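Local coordinates for protein methyl-coenzyme M reductase gamma subunit (Methermicoccus shengliensis DSM 18856, PDB 7NKG) that forms the gamma subunit of methyl-coenzyme M reductase, the factor 430-dependent enzyme that releases methane from methyl-coenzyme M in methanogenic archaea, at residues V86-S91 / K136-T141; R175-L178 / I183-D186; T214-D219 / R224-V229. One frame throughout, in Å; residues are numbered along the deposited sequence.

The three contacts follow one another along the chain, each closing before the next opens. The centre of interaction 1 lies about 5 Å from the centre of the chain, where strand 83-90 of the four-stranded antiparallel sheet meets the end of helix 128-140. Interaction 2, its centre about 14 Å from that of interaction 1, joins the first two strands of a separate three-stranded antiparallel sheet. Interaction 3, centred about 23 Å from interaction 1 and 31 Å from interaction 2, lies at the start of the C-terminal helix 227-245. The first two lie by factor 430, about 11 Å from the W88 side chain and 7 Å from that of R175; at interaction 3, seven residues reach another protein's chain.

Interaction 1: V86-S91 / K136-T141; sequences VQWTDS and KMSIET
W88 reaches from strand 83-90 to S138 and I139 near the end of helix 128-140, so its ring bridges sheet and helix. The side chain leaves CB with CG anti to the carbonyl carbon (chi1 -82°), which takes the indole toward the helix. On the pyrrole side W88 CD1 passes S138 OG at 3.9 Å, and the next atom, W88 NE1, donates a hydrogen bond to S138 OG of 2.9 Å with an N-H...O angle of 154°; the oxygen lies 16° out of the ring plane. Farther round the ring the contact turns apolar. At the ring edge, W88 CZ2 lies 3.8 Å from I139 CB, which is in the indole plane, and W88 CH2 is 3.9 Å from I139 CD1, the side chains crossing at about a right angle. V86, two residues back along the strand, adds CG1 at 3.9 Å from S138 OG. A149 and L151 of the neighbouring strand also touch the indole. S138 OG has a second partner in the carbonyl oxygen of G135, one turn back. This hydroxyl thus satisfies the buried indole N-H while tied to the helix backbone, and the carbon edge of the ring packs against isoleucine.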
ATOM      1  N   VAL C  86       1.075  10.135  39.198  1.00 18.66           N
ATOM      2  CA  VAL C  86       2.197  10.042  40.129  1.00 19.06           C
ATOM      3  C   VAL C  86       3.183   9.114  39.414  1.00 18.57           C
ATOM      4  O   VAL C  86       2.815   7.971  39.132  1.00 18.23           O
ATOM      5  CB  VAL C  86       1.770   9.455  41.497  1.00 20.27           C
ATOM      6  CG1 VAL C  86       2.989   9.173  42.376  1.00 21.41           C
ATOM      7  CG2 VAL C  86       0.802  10.398  42.210  1.00 20.95           C
ATOM      8  N   GLN C  87       4.380   9.604  39.055  1.00 18.34           N
ATOM      9  CA  GLN C  87       5.357   8.782  38.341  1.00 17.32           C
ATOM     10  C   GLN C  87       6.655   8.706  39.122  1.00 17.28           C
ATOM     11  O   GLN C  87       7.196   9.741  39.508  1.00 17.44           O
ATOM     12  CB  GLN C  87       5.607   9.307  36.923  1.00 16.92           C
ATOM     13  CG  GLN C  87       6.605   8.455  36.149  1.00 18.73           C
ATOM     14  CD  GLN C  87       6.477   8.656  34.666  1.00 20.51           C
ATOM     15  OE1 GLN C  87       5.658   8.011  34.005  1.00 20.95           O
ATOM     16  NE2 GLN C  87       7.274   9.563  34.097  1.00 20.49           N
ATOM     17  N   TRP C  88       7.176   7.479  39.298  1.00 17.36           N
ATOM     18  CA  TRP C  88       8.386   7.188  40.057  1.00 18.42           C
ATOM     19  C   TRP C  88       9.475   6.545  39.206  1.00 18.37           C
ATOM     20  O   TRP C  88       9.173   5.725  38.343  1.00 18.48           O
ATOM     21  CB  TRP C  88       8.061   6.189  41.176  1.00 18.71           C
ATOM     22  CG  TRP C  88       7.478   6.828  42.399  1.00 19.40           C
ATOM     23  CD1 TRP C  88       6.165   6.864  42.767  1.00 19.96           C
ATOM     24  CD2 TRP C  88       8.202   7.539  43.410  1.00 19.34           C
ATOM     25  NE1 TRP C  88       6.023   7.569  43.941  1.00 20.08           N
ATOM     26  CE2 TRP C  88       7.263   7.987  44.364  1.00 19.78           C
ATOM     27  CE3 TRP C  88       9.561   7.827  43.612  1.00 19.93           C
ATOM     28  CZ2 TRP C  88       7.638   8.707  45.499  1.00 20.73           C
ATOM     29  CZ3 TRP C  88       9.926   8.567  44.718  1.00 20.55           C
ATOM     30  CH2 TRP C  88       8.971   8.990  45.655  1.00 20.68           C
ATOM     31  N   THR C  89      10.727   6.878  39.501  1.00 17.62           N
ATOM     32  CA  THR C  89      11.915   6.245  38.938  1.00 18.18           C
ATOM     33  C   THR C  89      12.627   5.635  40.137  1.00 18.56           C
ATOM     34  O   THR C  89      12.757   6.295  41.175  1.00 18.76           O
ATOM     35  CB  THR C  89      12.791   7.237  38.200  1.00 19.00           C
ATOM     36  OG1 THR C  89      12.056   7.730  37.075  1.00 19.94           O
ATOM     37  CG2 THR C  89      14.106   6.617  37.721  1.00 19.41           C
ATOM     38  N   ASP C  90      13.069   4.374  40.011  1.00 18.25           N
ATOM     39  CA  ASP C  90      13.687   3.659  41.135  1.00 17.95           C
ATOM     40  C   ASP C  90      15.030   3.065  40.731  1.00 17.22           C
ATOM     41  O   ASP C  90      15.092   2.312  39.759  1.00 16.86           O
ATOM     42  CB  ASP C  90      12.742   2.537  41.581  1.00 18.37           C
ATOM     43  CG  ASP C  90      11.454   3.080  42.160  1.00 19.65           C
ATOM     44  OD1 ASP C  90      11.504   3.644  43.265  1.00 19.15           O
ATOM     45  OD2 ASP C  90      10.397   2.940  41.500  1.00 20.09           O
ATOM     46  N   SER C  91      16.097   3.370  41.488  1.00 16.36           N
ATOM     47  CA  SER C  91      17.418   2.843  41.177  1.00 15.97           C
ATOM     48  C   SER C  91      17.455   1.327  41.188  1.00 15.66           C
ATOM     49  O   SER C  91      16.842   0.686  42.043  1.00 15.53           O
ATOM     50  CB  SER C  91      18.460   3.355  42.167  1.00 16.65           C
ATOM     51  OG  SER C  91      19.767   2.956  41.787  1.00 18.50           O
ATOM     52  N   LYS C 136       0.562   9.554  48.437  1.00 21.68           N
ATOM     53  CA  LYS C 136       0.987   9.639  49.840  1.00 22.03           C
ATOM     54  C   LYS C 136       1.584   8.293  50.286  1.00 21.72           C
ATOM     55  O   LYS C 136       2.673   8.269  50.837  1.00 21.92           O
ATOM     56  CB  LYS C 136      -0.208  10.030  50.720  1.00 23.15           C
ATOM     57  CG  LYS C 136       0.167  10.351  52.154  1.00 26.24           C
ATOM     58  CD  LYS C 136      -1.083  10.689  52.976  1.00 31.23           C
ATOM     59  CE  LYS C 136      -0.759  11.132  54.383  1.00 36.58           C
ATOM     60  NZ  LYS C 136      -0.014  12.425  54.408  1.00 39.50           N
ATOM     61  N   MET C 137       0.894   7.178  50.019  1.00 21.44           N
ATOM     62  CA  MET C 137       1.410   5.858  50.392  0.50 21.88           C
ATOM     63  C   MET C 137       2.673   5.529  49.596  1.00 21.97           C
ATOM     64  O   MET C 137       3.596   4.948  50.152  1.00 22.38           O
ATOM     65  CB  MET C 137       0.341   4.787  50.178  0.50 22.78           C
ATOM     66  CG  MET C 137      -0.823   4.917  51.144  0.50 25.42           C
ATOM     67  SD  MET C 137      -2.204   3.876  50.669  0.50 31.48           S
ATOM     68  CE  MET C 137      -3.454   4.476  51.764  0.50 32.93           C
ATOM     69  N   SER C 138       2.745   5.920  48.310  1.00 21.41           N
ATOM     70  CA  SER C 138       3.919   5.651  47.486  1.00 21.23           C
ATOM     71  C   SER C 138       5.192   6.341  48.010  1.00 21.30           C
ATOM     72  O   SER C 138       6.297   5.856  47.742  1.00 21.69           O
ATOM     73  CB  SER C 138       3.666   6.070  46.036  1.00 21.69           C
ATOM     74  OG  SER C 138       3.800   7.466  45.821  1.00 22.91           O
ATOM     75  N   ILE C 139       5.038   7.479  48.704  1.00 20.83           N
ATOM     76  CA  ILE C 139       6.198   8.236  49.190  1.00 21.28           C
ATOM     77  C   ILE C 139       6.483   8.047  50.687  1.00 21.36           C
ATOM     78  O   ILE C 139       7.644   8.118  51.093  1.00 21.46           O
ATOM     79  CB  ILE C 139       6.056   9.749  48.822  1.00 22.51           C
ATOM     80  CG1 ILE C 139       7.431  10.469  48.890  1.00 24.84           C
ATOM     81  CG2 ILE C 139       5.040  10.479  49.721  1.00 22.51           C
ATOM     82  CD1 ILE C 139       7.519  11.748  48.000  1.00 25.98           C
ATOM     83  N   GLU C 140       5.452   7.833  51.505  1.00 20.35           N
ATOM     84  CA  GLU C 140       5.646   7.699  52.954  1.00 20.48           C
ATOM     85  C   GLU C 140       6.127   6.320  53.377  1.00 21.03           C
ATOM     86  O   GLU C 140       6.731   6.204  54.446  1.00 21.52           O
ATOM     87  CB  GLU C 140       4.344   8.009  53.692  1.00 20.86           C
ATOM     88  CG  GLU C 140       3.932   9.470  53.602  1.00 22.81           C
ATOM     89  CD  GLU C 140       2.827   9.849  54.564  1.00 25.28           C
ATOM     90  OE1 GLU C 140       2.049   8.948  54.953  1.00 25.58           O
ATOM     91  OE2 GLU C 140       2.739  11.044  54.933  1.00 25.74           O
ATOM     92  N   THR C 141       5.778   5.268  52.614  1.00 20.71           N
ATOM     93  CA  THR C 141       6.115   3.903  53.001  1.00 20.87           C
ATOM     94  C   THR C 141       7.518   3.465  52.561  1.00 20.82           C
ATOM     95  O   THR C 141       8.222   4.184  51.852  1.00 21.54           O
ATOM     96  CB  THR C 141       5.022   2.932  52.487  1.00 21.70           C
ATOM     97  OG1 THR C 141       5.106   2.880  51.057  1.00 21.68           O
ATOM     98  CG2 THR C 141       3.638   3.283  52.993  1.00 22.28           C
TER

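Interaction 2: R175-L178 / I183-D186; sequences RRRL and IIMD
R177, on the face it shares with I184, and D186 meet across the two strands, their side chains crossing at about a right angle. The guanidinium salt bridge is end-on: R177 NH1 gives D186 OD1 a bond of 2.8 Å, on the syn side of the carboxylate, while R177 NH2 reaches D186 OD2 at 3.0 Å from above the carboxylate plane. The two flat groups are turned 43° apart, so this two-nitrogen grip is not coplanar. R177 CG sits between its backbone N and carbonyl carbon (chi1 75°), and a bend at chi3 turns the guanidinium back toward the other strand. D174 and E179 also bind this arginine, and a leucine in its place would probably leave all three carboxylates without their shared positive partner. On the other face, R176 and I183 lie side by side and point the same way, with R176 CD 3.7 Å from I183 CG2; the guanidinium of R176 continues to the carbonyl oxygens of M169 and A149. I183 also crosses L178 at about a right angle, its CD1 3.9 Å from L178 CB. In the backbone, R177 and I184 form the antiparallel hydrogen-bonded pair, I184 N to R177 O measuring 2.9 Å and R177 N to I184 O 3.0 Å. Non-hydrogen-bonded pairs R176-M185 and L178-I183 flank it, the ladder of a beta hairpin whose second strand continues the sheet to strand 193-201.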
ATOM      1  N   ARG C 175      15.699  17.647  40.592  1.00 19.62           N
ATOM      2  CA  ARG C 175      14.483  17.966  41.364  1.00 19.53           C
ATOM      3  C   ARG C 175      14.672  17.745  42.857  1.00 19.36           C
ATOM      4  O   ARG C 175      14.016  18.406  43.660  1.00 19.63           O
ATOM      5  CB  ARG C 175      13.297  17.117  40.896  1.00 19.94           C
ATOM      6  CG  ARG C 175      12.781  17.505  39.531  1.00 20.00           C
ATOM      7  CD  ARG C 175      12.000  16.391  38.901  1.00 20.47           C
ATOM      8  NE  ARG C 175      12.916  15.586  38.102  1.00 19.39           N
ATOM      9  CZ  ARG C 175      12.633  15.014  36.936  1.00 18.45           C
ATOM     10  NH1 ARG C 175      11.409  15.105  36.417  1.00 17.56           N
ATOM     11  NH2 ARG C 175      13.563  14.337  36.283  1.00 18.39           N
ATOM     12  N   ARG C 176      15.518  16.786  43.226  1.00 18.91           N
ATOM     13  CA  ARG C 176      15.770  16.480  44.628  1.00 19.00           C
ATOM     14  C   ARG C 176      17.220  16.081  44.814  1.00 19.37           C
ATOM     15  O   ARG C 176      17.864  15.555  43.899  1.00 19.49           O
ATOM     16  CB  ARG C 176      14.809  15.389  45.132  1.00 19.49           C
ATOM     17  CG  ARG C 176      15.006  14.008  44.460  1.00 18.80           C
ATOM     18  CD  ARG C 176      15.991  13.134  45.242  1.00 18.54           C
ATOM     19  NE  ARG C 176      16.238  11.826  44.626  1.00 18.86           N
ATOM     20  CZ  ARG C 176      17.028  11.607  43.574  1.00 20.40           C
ATOM     21  NH1 ARG C 176      17.202  10.370  43.106  1.00 18.58           N
ATOM     22  NH2 ARG C 176      17.667  12.617  42.988  1.00 19.48           N
ATOM     23  N   ARG C 177      17.750  16.404  45.979  1.00 19.34           N
ATOM     24  CA  ARG C 177      19.146  16.140  46.274  1.00 20.15           C
ATOM     25  C   ARG C 177      19.379  16.066  47.771  1.00 22.16           C
ATOM     26  O   ARG C 177      18.551  16.521  48.554  1.00 22.82           O
ATOM     27  CB  ARG C 177      20.040  17.225  45.637  1.00 20.24           C
ATOM     28  CG  ARG C 177      20.020  18.580  46.356  1.00 21.19           C
ATOM     29  CD  ARG C 177      20.421  19.724  45.439  1.00 21.78           C
ATOM     30  NE  ARG C 177      19.392  19.982  44.424  1.00 22.40           N
ATOM     31  CZ  ARG C 177      18.258  20.654  44.625  1.00 24.37           C
ATOM     32  NH1 ARG C 177      17.387  20.807  43.636  1.00 22.45           N
ATOM     33  NH2 ARG C 177      17.993  21.193  45.816  1.00 24.00           N
ATOM     34  N   LEU C 178      20.517  15.498  48.157  1.00 22.94           N
ATOM     35  CA  LEU C 178      20.889  15.384  49.551  1.00 24.90           C
ATOM     36  C   LEU C 178      21.521  16.717  49.914  1.00 27.27           C
ATOM     37  O   LEU C 178      22.558  17.078  49.344  1.00 28.05           O
ATOM     38  CB  LEU C 178      21.864  14.202  49.721  1.00 25.11           C
ATOM     39  CG  LEU C 178      22.311  13.860  51.124  1.00 26.64           C
ATOM     40  CD1 LEU C 178      21.151  13.324  51.973  1.00 27.10           C
ATOM     41  CD2 LEU C 178      23.450  12.822  51.078  1.00 27.54           C
ATOM     42  N   ILE C 183      17.037  14.686  52.341  1.00 21.50           N
ATOM     43  CA  ILE C 183      16.688  14.816  50.928  1.00 20.81           C
ATOM     44  C   ILE C 183      15.715  15.965  50.800  1.00 21.32           C
ATOM     45  O   ILE C 183      14.645  15.947  51.421  1.00 21.91           O
ATOM     46  CB  ILE C 183      16.113  13.518  50.324  1.00 20.58           C
ATOM     47  CG1 ILE C 183      17.212  12.408  50.321  1.00 21.05           C
ATOM     48  CG2 ILE C 183      15.535  13.800  48.898  1.00 21.04           C
ATOM     49  CD1 ILE C 183      18.329  12.524  49.213  1.00 22.59           C
ATOM     50  N   ILE C 184      16.059  16.931  49.948  1.00 20.89           N
ATOM     51  CA  ILE C 184      15.219  18.084  49.683  1.00 21.48           C
ATOM     52  C   ILE C 184      14.728  17.989  48.261  1.00 22.00           C
ATOM     53  O   ILE C 184      15.545  17.865  47.355  1.00 21.82           O
ATOM     54  CB  ILE C 184      16.035  19.406  49.868  1.00 22.82           C
ATOM     55  CG1 ILE C 184      16.438  19.620  51.354  1.00 24.48           C
ATOM     56  CG2 ILE C 184      15.285  20.634  49.295  1.00 23.44           C
ATOM     57  CD1 ILE C 184      15.320  19.759  52.354  1.00 25.87           C
ATOM     58  N   MET C 185      13.416  18.144  48.058  1.00 21.78           N
ATOM     59  CA  MET C 185      12.814  18.225  46.747  1.00 21.60           C
ATOM     60  C   MET C 185      12.260  19.662  46.635  1.00 22.43           C
ATOM     61  O   MET C 185      11.390  20.041  47.412  1.00 22.60           O
ATOM     62  CB  MET C 185      11.676  17.210  46.611  1.00 21.81           C
ATOM     63  CG  MET C 185      11.127  17.172  45.223  1.00 23.05           C
ATOM     64  SD  MET C 185       9.983  15.819  44.945  1.00 23.08           S
ATOM     65  CE  MET C 185       9.777  16.010  43.163  1.00 21.68           C
ATOM     66  N   ASP C 186      12.811  20.471  45.721  1.00 21.96           N
ATOM     67  CA  ASP C 186      12.405  21.874  45.563  1.00 22.13           C
ATOM     68  C   ASP C 186      11.924  22.213  44.131  1.00 22.12           C
ATOM     69  O   ASP C 186      11.912  23.377  43.740  1.00 23.28           O
ATOM     70  CB  ASP C 186      13.531  22.810  46.033  1.00 22.63           C
ATOM     71  CG  ASP C 186      14.845  22.649  45.301  1.00 26.23           C
ATOM     72  OD1 ASP C 186      14.872  21.923  44.275  1.00 26.21           O
ATOM     73  OD2 ASP C 186      15.852  23.240  45.757  1.00 28.30           O
TER

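Interaction 3: T214-D219 / R224-V229; sequences TIYRVD and RSDSEV
D226 OD2 takes hydrogen bonds from two hydroxyls, those of Y216 and T12. The Y216 bond, from OH to D226 OD2, is short at 2.6 Å and ties the loop after helix 206-212 to the N-cap residue of helix 227-245. D226 holds that N-cap position without making a capping bond: its carboxylate is spent on side partners, with OD1 taking the backbone N-H of N11. Its backbone is the centre of an inverse gamma turn, closed by a weak bond from S227 N to S225 O, that leads into the helix.

The phenol approaches the carboxylate edge-on. D226 OD2 lies in the plane of the Y216 ring, at the ring edge by CE1 and CZ, next to the hydroxyl, while ring and carboxylate planes stand 76° apart. The hydroxyl meets D226 OD2 on its anti side, 31° out of the carboxylate plane. Y216 points its ring toward the helix start because CG is anti to its carbonyl carbon (chi1 -71°). In the first turn of the helix, V229 faces the tyrosine from the opposite direction and sets CG2 3.4 Å from Y216 OH, so that the hydroxyl is flanked by a methyl as well as by the carboxylate. The nearby F223 ring packs edge-to-face with Y216, and V14 and R18 of helix 13-23 also touch it. With two hydroxyls and a backbone N-H directed at it, the D226 carboxylate is probably stabilised as the anion.

Farther along the loop, R217 and D219 close a side-on salt bridge within their own segment, and D219 OD2 has a second basic partner on the chain of another protein. Inside the pair, R217 NE meets the syn lone pair of D219 OD1 at 2.9 Å, and R217 NH2 reaches D219 OD2 at 3.0 Å.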
ATOM      1  N   THR C 214      12.849  -5.192  46.509  1.00 17.90           N
ATOM      2  CA  THR C 214      12.135  -6.153  45.682  1.00 17.51           C
ATOM      3  C   THR C 214      12.956  -6.469  44.405  1.00 17.70           C
ATOM      4  O   THR C 214      12.426  -7.157  43.553  1.00 18.58           O
ATOM      5  CB  THR C 214      10.742  -5.600  45.301  1.00 18.41           C
ATOM      6  OG1 THR C 214      10.897  -4.402  44.527  1.00 19.14           O
ATOM      7  CG2 THR C 214       9.852  -5.359  46.525  1.00 18.27           C
ATOM      8  N   ILE C 215      14.218  -5.986  44.254  1.00 17.24           N
ATOM      9  CA  ILE C 215      15.026  -6.325  43.077  1.00 16.70           C
ATOM     10  C   ILE C 215      16.026  -7.413  43.471  1.00 17.87           C
ATOM     11  O   ILE C 215      16.591  -7.367  44.569  1.00 18.02           O
ATOM     12  CB  ILE C 215      15.796  -5.091  42.469  1.00 16.77           C
ATOM     13  CG1 ILE C 215      16.172  -5.370  40.983  1.00 17.23           C
ATOM     14  CG2 ILE C 215      17.071  -4.711  43.291  1.00 17.36           C
ATOM     15  CD1 ILE C 215      16.698  -4.170  40.207  1.00 19.19           C
ATOM     16  N   TYR C 216      16.278  -8.353  42.566  1.00 17.96           N
ATOM     17  CA  TYR C 216      17.316  -9.360  42.786  1.00 18.14           C
ATOM     18  C   TYR C 216      18.634  -8.773  42.264  1.00 18.57           C
ATOM     19  O   TYR C 216      18.637  -8.018  41.289  1.00 18.78           O
ATOM     20  CB  TYR C 216      17.018 -10.652  42.004  1.00 18.62           C
ATOM     21  CG  TYR C 216      15.853 -11.451  42.552  1.00 19.09           C
ATOM     22  CD1 TYR C 216      15.998 -12.239  43.684  1.00 20.39           C
ATOM     23  CD2 TYR C 216      14.623 -11.449  41.913  1.00 19.85           C
ATOM     24  CE1 TYR C 216      14.951 -13.019  44.161  1.00 21.09           C
ATOM     25  CE2 TYR C 216      13.558 -12.198  42.398  1.00 20.62           C
ATOM     26  CZ  TYR C 216      13.723 -12.977  43.530  1.00 21.47           C
ATOM     27  OH  TYR C 216      12.659 -13.701  44.027  1.00 22.57           O
ATOM     28  N   ARG C 217      19.755  -9.126  42.908  1.00 17.59           N
ATOM     29  CA  ARG C 217      21.086  -8.709  42.448  1.00 17.86           C
ATOM     30  C   ARG C 217      22.068  -9.804  42.828  1.00 18.36           C
ATOM     31  O   ARG C 217      21.999 -10.331  43.947  1.00 18.34           O
ATOM     32  CB  ARG C 217      21.530  -7.381  43.084  1.00 17.65           C
ATOM     33  CG  ARG C 217      21.070  -6.122  42.342  1.00 17.39           C
ATOM     34  CD  ARG C 217      21.779  -4.850  42.834  1.00 17.04           C
ATOM     35  NE  ARG C 217      23.225  -4.865  42.592  1.00 18.09           N
ATOM     36  CZ  ARG C 217      23.834  -4.487  41.462  1.00 18.75           C
ATOM     37  NH1 ARG C 217      23.123  -4.073  40.417  1.00 18.04           N
ATOM     38  NH2 ARG C 217      25.157  -4.531  41.368  1.00 18.54           N
ATOM     39  N   VAL C 218      22.989 -10.132  41.926  1.00 18.09           N
ATOM     40  CA  VAL C 218      23.977 -11.188  42.161  1.00 18.78           C
ATOM     41  C   VAL C 218      24.835 -10.899  43.417  1.00 19.94           C
ATOM     42  O   VAL C 218      25.334 -11.843  44.029  1.00 20.97           O
ATOM     43  CB  VAL C 218      24.876 -11.409  40.908  1.00 19.83           C
ATOM     44  CG1 VAL C 218      25.923 -10.303  40.769  1.00 20.64           C
ATOM     45  CG2 VAL C 218      25.540 -12.785  40.934  1.00 20.66           C
ATOM     46  N   ASP C 219      25.025  -9.609  43.766  1.00 19.36           N
ATOM     47  CA  ASP C 219      25.821  -9.199  44.933  1.00 19.18           C
ATOM     48  C   ASP C 219      24.973  -8.934  46.184  1.00 19.78           C
ATOM     49  O   ASP C 219      25.468  -8.334  47.139  1.00 21.25           O
ATOM     50  CB  ASP C 219      26.716  -8.001  44.591  1.00 19.19           C
ATOM     51  CG  ASP C 219      25.985  -6.769  44.104  1.00 22.32           C
ATOM     52  OD1 ASP C 219      24.729  -6.750  44.183  1.00 21.53           O
ATOM     53  OD2 ASP C 219      26.658  -5.841  43.610  1.00 24.29           O
ATOM     54  N   ARG C 224      19.022 -16.229  40.627  1.00 19.76           N
ATOM     55  CA  ARG C 224      19.321 -17.657  40.492  1.00 20.60           C
ATOM     56  C   ARG C 224      19.050 -18.428  41.806  1.00 20.84           C
ATOM     57  O   ARG C 224      18.690 -19.604  41.754  1.00 21.17           O
ATOM     58  CB  ARG C 224      20.808 -17.819  40.124  1.00 22.75           C
ATOM     59  CG  ARG C 224      21.225 -19.187  39.613  1.00 27.05           C
ATOM     60  CD  ARG C 224      22.738 -19.286  39.619  1.00 28.78           C
ATOM     61  NE  ARG C 224      23.384 -18.401  38.641  1.00 27.80           N
ATOM     62  CZ  ARG C 224      23.571 -18.688  37.352  1.00 27.87           C
ATOM     63  NH1 ARG C 224      23.094 -19.818  36.834  1.00 27.51           N
ATOM     64  NH2 ARG C 224      24.204 -17.833  36.561  1.00 25.38           N
ATOM     65  N   SER C 225      19.247 -17.785  42.969  1.00 20.06           N
ATOM     66  CA  SER C 225      19.069 -18.436  44.265  1.00 20.42           C
ATOM     67  C   SER C 225      17.613 -18.661  44.679  1.00 20.98           C
ATOM     68  O   SER C 225      17.386 -19.442  45.605  1.00 21.17           O
ATOM     69  CB  SER C 225      19.787 -17.644  45.351  1.00 21.37           C
ATOM     70  OG  SER C 225      19.074 -16.483  45.746  1.00 22.35           O
ATOM     71  N   ASP C 226      16.636 -17.938  44.080  1.00 21.47           N
ATOM     72  CA  ASP C 226      15.237 -18.122  44.468  1.00 20.91           C
ATOM     73  C   ASP C 226      14.631 -19.149  43.523  1.00 21.44           C
ATOM     74  O   ASP C 226      13.912 -18.814  42.575  1.00 21.63           O
ATOM     75  CB  ASP C 226      14.471 -16.782  44.472  1.00 20.56           C
ATOM     76  CG  ASP C 226      13.413 -16.673  45.558  1.00 23.39           C
ATOM     77  OD1 ASP C 226      13.019 -17.725  46.112  1.00 24.62           O
ATOM     78  OD2 ASP C 226      13.021 -15.542  45.888  1.00 22.23           O
ATOM     79  N   SER C 227      14.963 -20.422  43.781  1.00 21.51           N
ATOM     80  CA  SER C 227      14.566 -21.562  42.950  1.00 22.16           C
ATOM     81  C   SER C 227      13.081 -21.583  42.552  1.00 21.31           C
ATOM     82  O   SER C 227      12.782 -21.864  41.393  1.00 21.74           O
ATOM     83  CB  SER C 227      14.916 -22.867  43.657  1.00 24.96           C
ATOM     84  OG  SER C 227      16.268 -22.842  44.081  1.00 29.31           O
ATOM     85  N   GLU C 228      12.156 -21.310  43.492  1.00 20.07           N
ATOM     86  CA  GLU C 228      10.719 -21.355  43.171  1.00 19.76           C
ATOM     87  C   GLU C 228      10.315 -20.311  42.153  1.00 19.62           C
ATOM     88  O   GLU C 228       9.369 -20.552  41.408  1.00 19.54           O
ATOM     89  CB  GLU C 228       9.862 -21.162  44.412  1.00 20.82           C
ATOM     90  CG  GLU C 228      10.038 -22.233  45.479  1.00 21.51           C
ATOM     91  CD  GLU C 228       9.271 -21.947  46.760  1.00 24.66           C
ATOM     92  OE1 GLU C 228       8.417 -21.027  46.760  1.00 23.79           O
ATOM     93  OE2 GLU C 228       9.520 -22.649  47.768  1.00 23.27           O
ATOM     94  N   VAL C 229      10.983 -19.133  42.144  1.00 19.17           N
ATOM     95  CA  VAL C 229      10.670 -18.077  41.183  1.00 19.09           C
ATOM     96  C   VAL C 229      11.130 -18.510  39.790  1.00 19.09           C
ATOM     97  O   VAL C 229      10.370 -18.385  38.836  1.00 18.63           O
ATOM     98  CB  VAL C 229      11.291 -16.724  41.603  1.00 19.78           C
ATOM     99  CG1 VAL C 229      11.046 -15.651  40.540  1.00 20.09           C
ATOM    100  CG2 VAL C 229      10.734 -16.271  42.955  1.00 20.03           C
TER